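Local coordinates for protein kinase, putative (Bodo saltans, PDB 6TLY), which is the zinc-binding central domain of the kinetochore protein KKT2, whose full-length form is probably an ATP-binding serine/threonine kinase, at residues Cys11-Lys16 with Glu52-Asp57; Glu18-Met23 with Ala46-Cys51; Cys35-Leu40 with Cys59-Glu64. All blocks are in the same frame, centred on the assembly; numbering follows the deposited sequence. Where two conformers were deposited one is given.

Contact 1: Cys11-Lys16 with Glu52-Asp57. With ZN (zinc ion), chain B; SO4 (sulfate ion), chain F.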
# COMPACT_ATOMS: atom_id res chain seq x y z
N CYS A 11 4.98 -2.07 4.03
CA CYS A 11 4.71 -1.36 2.76
C CYS A 11 6.02 -1.13 2.00
O CYS A 11 7.05 -1.58 2.43
CB CYS A 11 4.06 -0.02 3.07
SG CYS A 11 5.27 1.10 3.81
N MET A 12 5.98 -0.41 0.89
CA MET A 12 7.20 -0.19 0.10
C MET A 12 8.20 0.71 0.83
O MET A 12 9.38 0.69 0.47
CB MET A 12 6.89 0.46 -1.27
CG MET A 12 5.77 -0.19 -2.02
SD MET A 12 5.45 0.67 -3.58
CE MET A 12 6.63 -0.15 -4.62
N ASN A 13 7.73 1.53 1.79
CA ASN A 13 8.60 2.43 2.53
C ASN A 13 8.92 1.95 3.95
O ASN A 13 9.17 2.76 4.83
CB ASN A 13 8.01 3.84 2.51
CG ASN A 13 7.93 4.33 1.08
OD1 ASN A 13 8.96 4.49 0.42
ND2 ASN A 13 6.73 4.55 0.56
N ARG A 14 8.87 0.63 4.14
CA ARG A 14 9.21 -0.12 5.35
C ARG A 14 8.40 0.22 6.61
O ARG A 14 8.93 0.05 7.70
CB ARG A 14 10.72 -0.04 5.63
CG ARG A 14 11.53 -0.57 4.45
CD ARG A 14 13.02 -0.67 4.72
NE ARG A 14 13.74 -1.15 3.54
CZ ARG A 14 13.86 -2.43 3.19
NH1 ARG A 14 13.31 -3.38 3.95
NH2 ARG A 14 14.52 -2.77 2.09
N HIS A 15 7.13 0.59 6.47
CA HIS A 15 6.25 0.80 7.64
C HIS A 15 5.45 -0.48 7.87
O HIS A 15 5.20 -1.19 6.90
CB HIS A 15 5.23 1.93 7.44
CG HIS A 15 5.80 3.22 6.99
ND1 HIS A 15 5.50 3.77 5.79
CD2 HIS A 15 6.66 4.07 7.58
CE1 HIS A 15 6.15 4.89 5.65
NE2 HIS A 15 6.87 5.10 6.72
N LYS A 16 5.05 -0.73 9.10
CA LYS A 16 4.21 -1.91 9.38
C LYS A 16 2.80 -1.63 8.82
O LYS A 16 2.34 -0.53 8.94
CB LYS A 16 4.20 -2.23 10.87
CG LYS A 16 3.01 -3.05 11.34
CD LYS A 16 3.11 -3.73 12.66
CE LYS A 16 1.84 -4.50 12.99
NZ LYS A 16 2.07 -5.54 14.01
N GLU A 52 -1.62 3.67 5.75
CA GLU A 52 -2.39 4.90 5.58
C GLU A 52 -1.50 6.05 5.14
O GLU A 52 -1.86 6.79 4.22
CB GLU A 52 -3.14 5.26 6.87
CG GLU A 52 -4.08 6.45 6.70
CD GLU A 52 -5.16 6.28 5.65
OE1 GLU A 52 -5.92 5.28 5.73
OE2 GLU A 52 -5.28 7.14 4.74
N LYS A 53 -0.31 6.15 5.72
CA LYS A 53 0.60 7.24 5.38
C LYS A 53 1.17 7.12 3.96
O LYS A 53 1.53 8.14 3.38
CB LYS A 53 1.70 7.40 6.44
CG LYS A 53 2.70 6.28 6.48
CD LYS A 53 3.06 5.88 7.91
CE LYS A 53 3.86 6.93 8.65
NZ LYS A 53 4.44 6.38 9.92
N CYS A 54 1.21 5.92 3.38
CA CYS A 54 1.68 5.73 2.01
C CYS A 54 0.56 5.58 0.99
O CYS A 54 0.86 5.53 -0.20
CB CYS A 54 2.62 4.53 1.93
SG CYS A 54 4.22 4.77 2.75
N ASP A 55 -0.72 5.40 1.44
CA ASP A 55 -1.89 5.10 0.57
C ASP A 55 -1.55 3.83 -0.23
O ASP A 55 -1.55 3.83 -1.46
CB ASP A 55 -2.25 6.26 -0.38
CG ASP A 55 -3.48 5.95 -1.21
OD1 ASP A 55 -4.39 5.26 -0.70
OD2 ASP A 55 -3.53 6.38 -2.38
N TYR A 56 -1.13 2.80 0.50
CA TYR A 56 -0.69 1.52 -0.08
C TYR A 56 -1.64 0.43 0.40
O TYR A 56 -1.72 0.22 1.58
CB TYR A 56 0.74 1.22 0.37
CG TYR A 56 1.38 0.02 -0.26
CD1 TYR A 56 1.65 -0.02 -1.61
CD2 TYR A 56 1.75 -1.06 0.50
CE1 TYR A 56 2.28 -1.10 -2.19
CE2 TYR A 56 2.38 -2.15 -0.06
CZ TYR A 56 2.64 -2.18 -1.41
OH TYR A 56 3.27 -3.26 -1.94
N ASP A 57 -2.32 -0.19 -0.55
CA ASP A 57 -3.32 -1.23 -0.30
C ASP A 57 -2.92 -2.53 -0.94
O ASP A 57 -2.66 -2.55 -2.13
CB ASP A 57 -4.64 -0.83 -0.98
CG ASP A 57 -5.26 0.39 -0.37
OD1 ASP A 57 -5.25 0.49 0.87
OD2 ASP A 57 -5.73 1.27 -1.14
ZN ZN B . 4.06 3.14 4.45
S SO4 F . 8.31 7.26 9.58
O1 SO4 F . 8.57 8.22 10.66
O2 SO4 F . 7.91 5.97 10.16
O3 SO4 F . 9.51 7.04 8.78
O4 SO4 F . 7.23 7.77 8.73
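Cys54 SG is gripped from two directions: it binds the zinc ion at 2.4 Å and also accepts a hydrogen bond from Asn13 ND2 at 3.3 Å, nearly straight at 161° and close to the plane of the amide. The far side of that amide is held as well, Asn13 OD1 accepting from the backbone N of Lys81, so the amide is held against rotation. The other thiolate facing it, Cys11 SG, sits between its own backbone N and carbonyl carbon (chi1 71°), a position from which it meets the zinc and takes the backbone N-H of His15, with a weaker bond from that of Asn13. Such N-H...S bonds would spread some of the thiolate charge. His15 supplies ND1 to the metal at 2.1 Å, and Cys51 completes the site of three cysteines and one histidine. This pairing of a turn with a CxxC loop is one of the two zinc sites of the C1-like part of the domain. Over one face of the imidazole lies the aliphatic chain of Lys53, CD 3.8 Å from the ring centroid and almost on the normal; the backbone O of Asn13 lies over the opposite face, while Cys54 SG meets the ring at its edge. Lys53 NZ and His15 NE2 both make weak bonds to O4 of a sulfate, probably from the crystallisation liquor. Beyond the metal site, Met12 lays CG over the Tyr56 ring, 4.0 Å from the centroid, its sulfur following obliquely as a Met-aromatic contact. Cys11 CB touches Tyr56 CD2 at 3.6 Å.

Contact 2: Glu18-Met23 with Ala46-Cys51. With ZN (zinc ion), chain B.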
# COMPACT_ATOMS: atom_id res chain seq x y z
N GLU A 18 -1.45 -2.25 8.57
CA GLU A 18 -2.62 -2.59 9.40
C GLU A 18 -3.51 -3.59 8.64
O GLU A 18 -3.80 -3.34 7.50
CB GLU A 18 -3.38 -1.30 9.72
CG GLU A 18 -4.48 -1.43 10.76
CD GLU A 18 -5.19 -0.13 11.13
OE1 GLU A 18 -4.58 0.93 11.00
OE2 GLU A 18 -6.36 -0.18 11.53
N ARG A 19 -3.89 -4.67 9.29
CA ARG A 19 -4.82 -5.64 8.67
C ARG A 19 -6.25 -5.11 8.85
O ARG A 19 -6.59 -4.68 9.95
CB ARG A 19 -4.65 -7.02 9.30
CG ARG A 19 -5.58 -8.08 8.75
CD ARG A 19 -5.34 -9.47 9.31
NE ARG A 19 -5.54 -9.43 10.74
CZ ARG A 19 -6.70 -9.60 11.34
NH1 ARG A 19 -7.78 -9.88 10.65
NH2 ARG A 19 -6.76 -9.50 12.65
N HIS A 20 -7.03 -5.10 7.77
CA HIS A 20 -8.43 -4.70 7.81
C HIS A 20 -9.27 -5.93 7.48
O HIS A 20 -9.26 -6.43 6.35
CB HIS A 20 -8.72 -3.54 6.86
CG HIS A 20 -8.02 -2.28 7.25
ND1 HIS A 20 -8.60 -1.39 8.14
CD2 HIS A 20 -6.80 -1.82 6.90
CE1 HIS A 20 -7.72 -0.40 8.28
NE2 HIS A 20 -6.63 -0.61 7.56
N GLY A 21 -9.92 -6.46 8.50
CA GLY A 21 -10.75 -7.65 8.35
C GLY A 21 -12.24 -7.38 8.32
O GLY A 21 -13.03 -8.30 8.12
N LYS A 22 -12.61 -6.12 8.48
CA LYS A 22 -14.01 -5.67 8.45
C LYS A 22 -14.14 -4.52 7.46
O LYS A 22 -13.16 -3.85 7.18
CB LYS A 22 -14.50 -5.29 9.86
N MET A 23 -15.34 -4.31 6.96
CA MET A 23 -15.58 -3.25 5.97
C MET A 23 -16.33 -2.07 6.57
O MET A 23 -17.37 -2.27 7.18
CB MET A 23 -16.45 -3.81 4.85
CG MET A 23 -15.69 -3.98 3.59
SD MET A 23 -16.85 -4.44 2.39
CE MET A 23 -17.60 -5.87 3.15
N ALA A 46 -11.00 -13.00 1.51
CA ALA A 46 -10.32 -11.91 0.82
C ALA A 46 -10.34 -10.64 1.64
O ALA A 46 -11.36 -9.94 1.69
CB ALA A 46 -10.97 -11.66 -0.54
N TYR A 47 -9.23 -10.36 2.32
CA TYR A 47 -9.11 -9.17 3.16
C TYR A 47 -7.89 -8.35 2.73
O TYR A 47 -7.26 -8.68 1.72
CB TYR A 47 -9.15 -9.50 4.68
CG TYR A 47 -8.17 -10.57 5.09
CD1 TYR A 47 -8.44 -11.91 4.89
CD2 TYR A 47 -6.98 -10.23 5.74
CE1 TYR A 47 -7.53 -12.90 5.26
CE2 TYR A 47 -6.07 -11.21 6.14
CZ TYR A 47 -6.35 -12.54 5.90
OH TYR A 47 -5.46 -13.52 6.29
N MET A 48 -7.60 -7.25 3.43
CA MET A 48 -6.58 -6.32 3.01
C MET A 48 -5.65 -5.85 4.11
O MET A 48 -5.98 -5.95 5.29
CB MET A 48 -7.26 -5.11 2.36
CG MET A 48 -8.12 -4.33 3.33
SD MET A 48 -8.69 -2.72 2.75
CE MET A 48 -7.14 -1.92 2.45
N TYR A 49 -4.50 -5.37 3.68
CA TYR A 49 -3.53 -4.69 4.55
C TYR A 49 -3.33 -3.29 3.98
O TYR A 49 -3.30 -3.13 2.79
CB TYR A 49 -2.22 -5.48 4.59
CG TYR A 49 -2.29 -6.79 5.34
CD1 TYR A 49 -2.76 -7.95 4.74
CD2 TYR A 49 -1.86 -6.88 6.64
CE1 TYR A 49 -2.79 -9.15 5.41
CE2 TYR A 49 -1.89 -8.07 7.34
CZ TYR A 49 -2.35 -9.22 6.72
OH TYR A 49 -2.39 -10.38 7.41
N ARG A 50 -3.20 -2.30 4.85
CA ARG A 50 -3.02 -0.92 4.35
C ARG A 50 -1.97 -0.15 5.15
O ARG A 50 -1.87 -0.33 6.34
CB ARG A 50 -4.36 -0.17 4.37
CG ARG A 50 -4.31 1.26 3.87
CD ARG A 50 -5.61 2.04 3.85
NE ARG A 50 -5.48 3.46 3.62
CZ ARG A 50 -5.18 4.01 2.47
NH1 ARG A 50 -4.98 3.27 1.40
NH2 ARG A 50 -5.09 5.31 2.38
N CYS A 51 -1.21 0.66 4.43
CA CYS A 51 -0.39 1.69 5.07
C CYS A 51 -1.04 3.05 4.73
O CYS A 51 -1.01 3.45 3.59
CB CYS A 51 1.04 1.71 4.60
SG CYS A 51 1.87 3.09 5.42
ZN ZN B . 4.06 3.14 4.45
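Glu18 and Arg50 form an antiparallel hydrogen-bonded pair, with Arg50 N giving to Glu18 O at 2.9 Å and Glu18 N returning a bond to Arg50 O. Two residues on, His20 N reaches Met48 O at 2.8 Å in an almost linear bond (177°), but the return from Met48 N to His20 O is long and weak. Between these pairs Arg19 and Tyr49 stand opposite each other as a non-hydrogen-bonded pair, and their side chains share a face of the sheet. Arg19 CG stands anti to the backbone N (chi1 179°), which carries the methylenes along the phenol: CB meets Tyr49 CE2 at 3.5 Å, CG lies over the ring face, offset toward the rim, and CD comes 3.6 Å from Tyr49 OH. Arg19 CD also touches Tyr47 CE2 at 3.7 Å. On the other face the His20 ring approaches Arg50 CB obliquely. Both tyrosine hydroxyls are held by Glu64 OE2, which helps to keep both rings beside Arg19. A leucine in place of Tyr49 would probably leave Glu64 with one phenol partner fewer and the methylenes of Arg19 without the Tyr49 ring face under CG. Strand 48-51 ends at Cys51, a zinc ligand. It is the middle strand of a three-stranded antiparallel sheet, with 18-20 along one side, 56-59 along the other, and helix 60-65 contributing Glu64, which receives both tyrosine hydroxyls.

Contact 3: Cys35-Leu40 with Cys59-Glu64. With ZN (zinc ion), chain C.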
# COMPACT_ATOMS: atom_id res chain seq x y z
N CYS A 35 -0.76 -7.19 -7.11
CA CYS A 35 -1.25 -8.11 -8.14
C CYS A 35 -2.38 -7.58 -9.02
O CYS A 35 -2.83 -8.31 -9.89
CB CYS A 35 -1.64 -9.44 -7.50
SG CYS A 35 -3.19 -9.36 -6.56
N ASP A 36 -2.94 -6.40 -8.72
CA ASP A 36 -4.04 -5.78 -9.46
C ASP A 36 -5.41 -6.50 -9.31
O ASP A 36 -6.37 -6.11 -9.99
CB ASP A 36 -3.68 -5.59 -10.96
CG ASP A 36 -4.48 -4.50 -11.63
OD1 ASP A 36 -4.89 -3.54 -10.93
OD2 ASP A 36 -4.74 -4.62 -12.86
N GLN A 37 -5.53 -7.50 -8.43
CA GLN A 37 -6.80 -8.21 -8.22
C GLN A 37 -7.82 -7.23 -7.59
O GLN A 37 -7.46 -6.48 -6.68
CB GLN A 37 -6.57 -9.46 -7.34
CG GLN A 37 -7.73 -9.95 -6.47
CD GLN A 37 -7.31 -11.04 -5.51
OE1 GLN A 37 -6.85 -10.78 -4.39
NE2 GLN A 37 -7.45 -12.30 -5.92
N PRO A 38 -9.06 -7.17 -8.11
CA PRO A 38 -10.05 -6.26 -7.52
C PRO A 38 -10.49 -6.77 -6.16
O PRO A 38 -10.77 -7.96 -5.98
CB PRO A 38 -11.21 -6.29 -8.53
CG PRO A 38 -11.11 -7.60 -9.19
CD PRO A 38 -9.63 -7.98 -9.20
N MET A 39 -10.53 -5.88 -5.19
CA MET A 39 -10.93 -6.22 -3.82
C MET A 39 -12.10 -5.28 -3.53
O MET A 39 -11.91 -4.15 -3.09
CB MET A 39 -9.75 -5.98 -2.85
CG MET A 39 -8.53 -6.83 -3.17
SD MET A 39 -8.76 -8.60 -2.80
CE MET A 39 -9.10 -8.52 -1.10
N LEU A 40 -13.31 -5.71 -3.88
CA LEU A 40 -14.52 -4.88 -3.72
C LEU A 40 -15.24 -5.18 -2.39
O LEU A 40 -16.05 -4.37 -1.98
CB LEU A 40 -15.45 -5.13 -4.91
CG LEU A 40 -14.78 -5.05 -6.28
CD1 LEU A 40 -15.73 -5.48 -7.38
CD2 LEU A 40 -14.30 -3.65 -6.55
N CYS A 59 -3.77 -7.03 -1.11
CA CYS A 59 -4.65 -8.16 -0.75
C CYS A 59 -3.92 -9.06 0.29
O CYS A 59 -2.70 -8.98 0.41
CB CYS A 59 -5.09 -8.95 -1.99
SG CYS A 59 -3.81 -10.02 -2.72
N ASN A 60 -4.66 -9.93 1.01
CA ASN A 60 -4.03 -10.78 2.01
C ASN A 60 -3.02 -11.74 1.38
O ASN A 60 -2.01 -12.04 2.01
CB ASN A 60 -5.07 -11.56 2.80
CG ASN A 60 -6.01 -12.36 1.94
OD1 ASN A 60 -6.82 -11.82 1.19
ND2 ASN A 60 -5.92 -13.69 2.02
N GLN A 61 -3.28 -12.20 0.14
CA GLN A 61 -2.42 -13.14 -0.58
C GLN A 61 -1.05 -12.54 -0.85
O GLN A 61 -0.04 -13.17 -0.55
CB GLN A 61 -3.08 -13.57 -1.90
CG GLN A 61 -3.64 -14.99 -1.90
CD GLN A 61 -4.82 -15.17 -2.85
OE1 GLN A 61 -5.14 -14.30 -3.68
NE2 GLN A 61 -5.48 -16.32 -2.74
N CYS A 62 -1.01 -11.30 -1.37
CA CYS A 62 0.27 -10.65 -1.64
C CYS A 62 1.00 -10.29 -0.33
O CYS A 62 2.21 -10.50 -0.21
CB CYS A 62 0.09 -9.42 -2.53
SG CYS A 62 -0.38 -9.79 -4.25
N ALA A 63 0.26 -9.77 0.66
CA ALA A 63 0.86 -9.34 1.91
C ALA A 63 1.55 -10.47 2.71
O ALA A 63 2.73 -10.34 3.07
CB ALA A 63 -0.17 -8.63 2.77
N GLU A 64 0.85 -11.59 2.89
CA GLU A 64 1.33 -12.72 3.67
C GLU A 64 2.42 -13.50 2.93
O GLU A 64 3.35 -13.98 3.59
CB GLU A 64 0.13 -13.57 4.11
CG GLU A 64 -0.70 -12.80 5.14
CD GLU A 64 -2.10 -13.33 5.41
OE1 GLU A 64 -2.41 -14.43 4.91
OE2 GLU A 64 -2.89 -12.64 6.09
ZN ZN C . -2.53 -8.94 -4.35
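Cys35 and Cys62 point their side chains at one another, Cys35 CB lying 3.5 Å from Cys62 SG, with both sulfurs turned onto the same zinc ion. Cys59 joins them from the start of the helix, and each of the three thiolates binds the metal at 2.3 Å; Cys32 provides the fourth ligand. Cys35 and Cys59 both hold SG between the backbone N and the carbonyl carbon (chi1 74° in each), whereas Cys62 SG stands anti to its carbonyl carbon, and the sulfurs converge on the zinc from loop and helix. On the strand side, Met39 folds its chain through bends at chi2 and chi3 and rests SD on Cys59 CB at 3.8 Å. This is a four-cysteine site built from two CxxC pairs, a familiar zinc-finger arrangement that ties the 35-40 loop and its short strand to helix 60-65. Cys59 is also the N-cap of that helix, its SG accepting from Cys62 N at 3.4 Å; Gln37 N gives a comparable bond to Cys35 SG. With four thiolates on one zinc the site would carry net negative charge, which these backbone N-H groups and the N-terminal end of the helix are likely to temper.

How the contacts relate
All three contacts fall within the C1-like part of the domain. Contact 2 is nested inside the chain loop closed by contact 1, while contact 3 alternates in sequence with both. Their centres lie about 13 Å (1 and 2), about 10 Å (2 and 3) and about 15 Å (1 and 3) apart. Contacts 1 and 2 share the three-stranded sheet and a zinc ion; Arg50 bridges to Asp57 between them. Strand 56-59 then runs straight into helix 60-65, leading from contact 1 to the separate zinc ion of contact 3, and Glu64 of that helix meets both tyrosines of contact 2. Two separate zinc sites are thus joined through one small sheet and one short helix.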